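Local coordinates for protein N-acetyl-beta-D glucosaminidase (Rhizomucor miehei CAU432, PDB 4ZM6) that probably hydrolyses beta-N-acetylglucosaminides through its glycoside hydrolase family 3 part and acetylates glucosamine through an acetyl-CoA-binding GCN5-related region, at residues Ala587-Ser590 and Gln591-Val595; Asp543-Asn546 and Asp547-Leu550. All blocks are in the same frame, centred on the assembly; numbering follows the deposited sequence.

Contact 1. Residues Ala587-Ser590 and Gln591-Val595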
# COMPACT_ATOMS: atom_id res chain seq x y z
N ALA A 587 2.94 -13.22 -13.52
CA ALA A 587 2.03 -14.15 -12.85
C ALA A 587 2.79 -15.42 -12.49
O ALA A 587 3.53 -15.96 -13.33
CB ALA A 587 0.82 -14.46 -13.72
N ARG A 588 2.63 -15.88 -11.26
CA ARG A 588 3.32 -17.08 -10.77
C ARG A 588 2.32 -18.11 -10.27
O ARG A 588 1.30 -17.76 -9.68
CB ARG A 588 4.25 -16.72 -9.60
CG ARG A 588 5.37 -15.75 -9.92
CD ARG A 588 6.23 -15.52 -8.68
NE ARG A 588 7.02 -14.29 -8.76
CZ ARG A 588 8.26 -14.19 -9.24
NH1 ARG A 588 8.90 -15.25 -9.72
NH2 ARG A 588 8.87 -13.01 -9.25
N ASP A 589 2.63 -19.39 -10.47
CA ASP A 589 1.86 -20.47 -9.83
C ASP A 589 2.25 -20.59 -8.36
O ASP A 589 3.08 -19.82 -7.86
CB ASP A 589 2.00 -21.80 -10.59
CG ASP A 589 3.42 -22.34 -10.61
OD1 ASP A 589 4.19 -22.07 -9.67
OD2 ASP A 589 3.75 -23.07 -11.57
N SER A 590 1.63 -21.54 -7.66
CA SER A 590 1.91 -21.78 -6.23
C SER A 590 3.39 -22.05 -5.93
O SER A 590 3.86 -21.76 -4.83
CB SER A 590 1.07 -22.96 -5.74
OG SER A 590 1.26 -24.09 -6.57
N GLN A 591 4.11 -22.61 -6.90
CA GLN A 591 5.55 -22.89 -6.78
C GLN A 591 6.47 -21.75 -7.27
O GLN A 591 7.68 -21.95 -7.43
CB GLN A 591 5.89 -24.18 -7.53
CG GLN A 591 5.21 -25.41 -6.95
CD GLN A 591 5.51 -26.66 -7.74
OE1 GLN A 591 5.41 -26.68 -8.97
NE2 GLN A 591 5.87 -27.74 -7.04
N GLY A 592 5.90 -20.57 -7.51
CA GLY A 592 6.69 -19.38 -7.86
C GLY A 592 7.22 -19.33 -9.28
O GLY A 592 8.03 -18.46 -9.62
N LYS A 593 6.77 -20.26 -10.11
CA LYS A 593 7.22 -20.32 -11.49
C LYS A 593 6.43 -19.32 -12.32
O LYS A 593 5.20 -19.27 -12.23
CB LYS A 593 7.04 -21.72 -12.05
CG LYS A 593 7.39 -21.87 -13.52
CD LYS A 593 7.12 -23.29 -13.97
CE LYS A 593 6.70 -23.37 -15.43
NZ LYS A 593 5.73 -24.47 -15.61
N ILE A 594 7.14 -18.53 -13.11
CA ILE A 594 6.52 -17.47 -13.90
C ILE A 594 5.77 -18.08 -15.07
O ILE A 594 6.33 -18.88 -15.83
CB ILE A 594 7.58 -16.44 -14.37
CG1 ILE A 594 8.16 -15.72 -13.15
CG2 ILE A 594 6.97 -15.45 -15.35
CD1 ILE A 594 9.25 -14.71 -13.47
N VAL A 595 4.50 -17.72 -15.20
CA VAL A 595 3.63 -18.27 -16.24
C VAL A 595 3.08 -17.21 -17.20
O VAL A 595 2.77 -17.52 -18.35
CB VAL A 595 2.47 -19.09 -15.64
CG1 VAL A 595 3.02 -20.36 -15.01
CG2 VAL A 595 1.68 -18.28 -14.61

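Contact 2. Residues Asp543-Asn546 and Asp547-Leu550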
# COMPACT_ATOMS: atom_id res chain seq x y z
N ASP A 543 4.90 -7.79 -8.62
CA ASP A 543 5.65 -6.80 -9.37
C ASP A 543 6.82 -7.47 -10.07
O ASP A 543 7.47 -8.35 -9.50
CB ASP A 543 6.15 -5.68 -8.46
CG ASP A 543 5.04 -4.78 -7.96
OD1 ASP A 543 4.16 -4.42 -8.78
OD2 ASP A 543 5.03 -4.44 -6.77
N TYR A 544 7.05 -7.08 -11.31
CA TYR A 544 8.18 -7.57 -12.08
C TYR A 544 9.48 -7.04 -11.46
O TYR A 544 9.59 -5.85 -11.16
CB TYR A 544 8.04 -7.13 -13.54
CG TYR A 544 9.27 -7.31 -14.41
CD1 TYR A 544 9.68 -8.58 -14.81
CD2 TYR A 544 10.00 -6.21 -14.85
CE1 TYR A 544 10.80 -8.74 -15.61
CE2 TYR A 544 11.11 -6.37 -15.65
CZ TYR A 544 11.51 -7.63 -16.02
OH TYR A 544 12.63 -7.78 -16.81
N ARG A 545 10.43 -7.95 -11.25
CA ARG A 545 11.76 -7.59 -10.76
C ARG A 545 12.76 -7.99 -11.84
O ARG A 545 13.01 -9.18 -12.06
CB ARG A 545 12.09 -8.32 -9.45
CG ARG A 545 11.13 -8.02 -8.31
CD ARG A 545 11.62 -8.60 -6.98
NE ARG A 545 11.88 -10.04 -7.04
CZ ARG A 545 10.97 -11.00 -6.88
NH1 ARG A 545 9.69 -10.71 -6.66
NH2 ARG A 545 11.35 -12.28 -6.95
N ASN A 546 13.32 -7.00 -12.52
CA ASN A 546 14.19 -7.25 -13.66
C ASN A 546 15.44 -8.08 -13.33
O ASN A 546 15.90 -8.88 -14.16
CB ASN A 546 14.56 -5.95 -14.38
CG ASN A 546 15.42 -5.02 -13.54
OD1 ASN A 546 15.08 -4.69 -12.40
ND2 ASN A 546 16.53 -4.56 -14.11
N ASP A 547 15.98 -7.94 -12.12
CA ASP A 547 17.14 -8.73 -11.71
C ASP A 547 16.85 -10.23 -11.67
O ASP A 547 17.69 -11.04 -12.05
CB ASP A 547 17.67 -8.26 -10.35
CG ASP A 547 18.31 -6.87 -10.41
OD1 ASP A 547 18.76 -6.44 -11.49
OD2 ASP A 547 18.35 -6.20 -9.35
N ASP A 548 15.65 -10.60 -11.23
CA ASP A 548 15.27 -12.00 -11.06
C ASP A 548 14.47 -12.59 -12.22
O ASP A 548 14.59 -13.78 -12.50
CB ASP A 548 14.46 -12.16 -9.77
CG ASP A 548 15.22 -11.70 -8.54
OD1 ASP A 548 16.43 -12.00 -8.45
OD2 ASP A 548 14.60 -11.05 -7.66
N ASP A 549 13.65 -11.77 -12.88
CA ASP A 549 12.63 -12.27 -13.81
C ASP A 549 12.96 -12.12 -15.30
O ASP A 549 12.25 -12.66 -16.15
CB ASP A 549 11.31 -11.56 -13.53
CG ASP A 549 10.85 -11.71 -12.09
OD1 ASP A 549 11.24 -12.70 -11.43
OD2 ASP A 549 10.10 -10.82 -11.62
N LEU A 550 14.03 -11.39 -15.62
CA LEU A 550 14.34 -11.06 -17.02
C LEU A 550 14.61 -12.30 -17.88
O LEU A 550 14.10 -12.39 -19.00
CB LEU A 550 15.52 -10.09 -17.09
CG LEU A 550 16.04 -9.72 -18.49
CD1 LEU A 550 14.93 -9.10 -19.34
CD2 LEU A 550 17.23 -8.79 -18.38
O HOH W 1 15.12 -6.51 -9.97

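Contact 1. Residues Ala587-Ser590 and Gln591-Val595
Arg588 and Ile594 form an antiparallel non-hydrogen-bonded pair with CA atoms 4.5 Å apart, between segments whose end-to-end directions differ by 155°. Beyond this pair, Val595 N donates to Ala587 O at 2.7 Å; toward the turn, Asp589 N reaches Lys593 O at 3.1 Å. The chain reverses in a type I turn, closed by Gly592 N to Asp589 O at 2.9 Å. Asp589 folds its carboxylate back over this turn, with CG between the backbone N and the carbonyl carbon (chi1 63°). Asp589 OD1 accepts Lys593 N from above the carboxylate plane at 3.2 Å, and Gln591 N more weakly. On the face shared by Arg588 and Ile594, the arginine chain runs extended past Gly592, and Arg588 NH1 makes a weak, in-plane bond to Gly592 O at 3.3 Å while lying against Ile594 CG1. Arg588 NE is salt-bridged to Asp542. Near the base, Ala587 CB meets Val595 CG2 at 4.0 Å. Gly592, with phi 76°, and the two bonds of Asp589 to Gly592 N and Lys593 O define a type I turn with a G1 beta bulge, a classical hairpin end joining strands 585-588 and 594-605 of the GNAT sheet.

Contact 2. Residues Asp543-Asn546 and Asp547-Leu550
A water joins Asp547 to Asn546: Asp547 N donates to it at 2.7 Å, and it donates to Asn546 OD1 at 3.0 Å. The two side chains lie alongside each other and point the same way. Next, Asp548 sends OD2 across to the bent side chain of Arg545. Arg545 NE donates to the anti lone pair of Asp548 OD2 at 3.0 Å and 174°, a nearly straight hydrogen bond within a salt bridge and in the guanidinium plane, although the carboxylate is turned 65° from that plane. Asp548 OD1 is held by Lys262 of the second subunit, so one carboxylate links the helix start to both the preceding loop and the neighbouring chain. Arg545 occupies the N-cap of helix 546-561, and besides its side chain, its backbone engages the first turn: Asp549 N donates to Arg545 O at 2.8 Å, and Asp549 OD2 receives Arg545 N at 2.9 Å, from above the carboxylate plane. Asp549 lies one residue past N3, so this is not a capping box: a side-chain oxygen binds Arg545 N, while Asp549 N to Arg545 O is the first i to i+4 bond of the helix. With CG beside its own backbone N (chi1 -56°), Asp549 turns the carboxylate back to the cap, where its negative charge probably suits the helix start. Asp549 CB lies obliquely to the Tyr544 ring, 3.5 Å from CE1. Leu550 N makes a weak bond to Asn546 O, and Leu550 CD1 lies 3.7 Å from Tyr544 OH. The Tyr544 ring also makes an edge-to-face contact with Phe597.

Contact 2 precedes contact 1 along the chain, and their centres are about 13 Å apart within the N-acetyltransferase region. Contact 2 leads from strand 540-543 into helix 546-561; contact 1 closes the hairpin of strands 585-588 and 594-605. The three strands lie in one mixed sheet in the order 540-543, 585-588, 594-605, with 540-543 at its edge within this chain. The contacts meet directly where Arg588 NH2 forms a salt bridge with Asp549 OD1 at 3.2 Å, and Ile594 packs on the same aspartate. Arg545 NH2 lies close to Arg588 NH2. Both regions also touch the second subunit, so the hairpin end and helix start contribute jointly to the dimer interface.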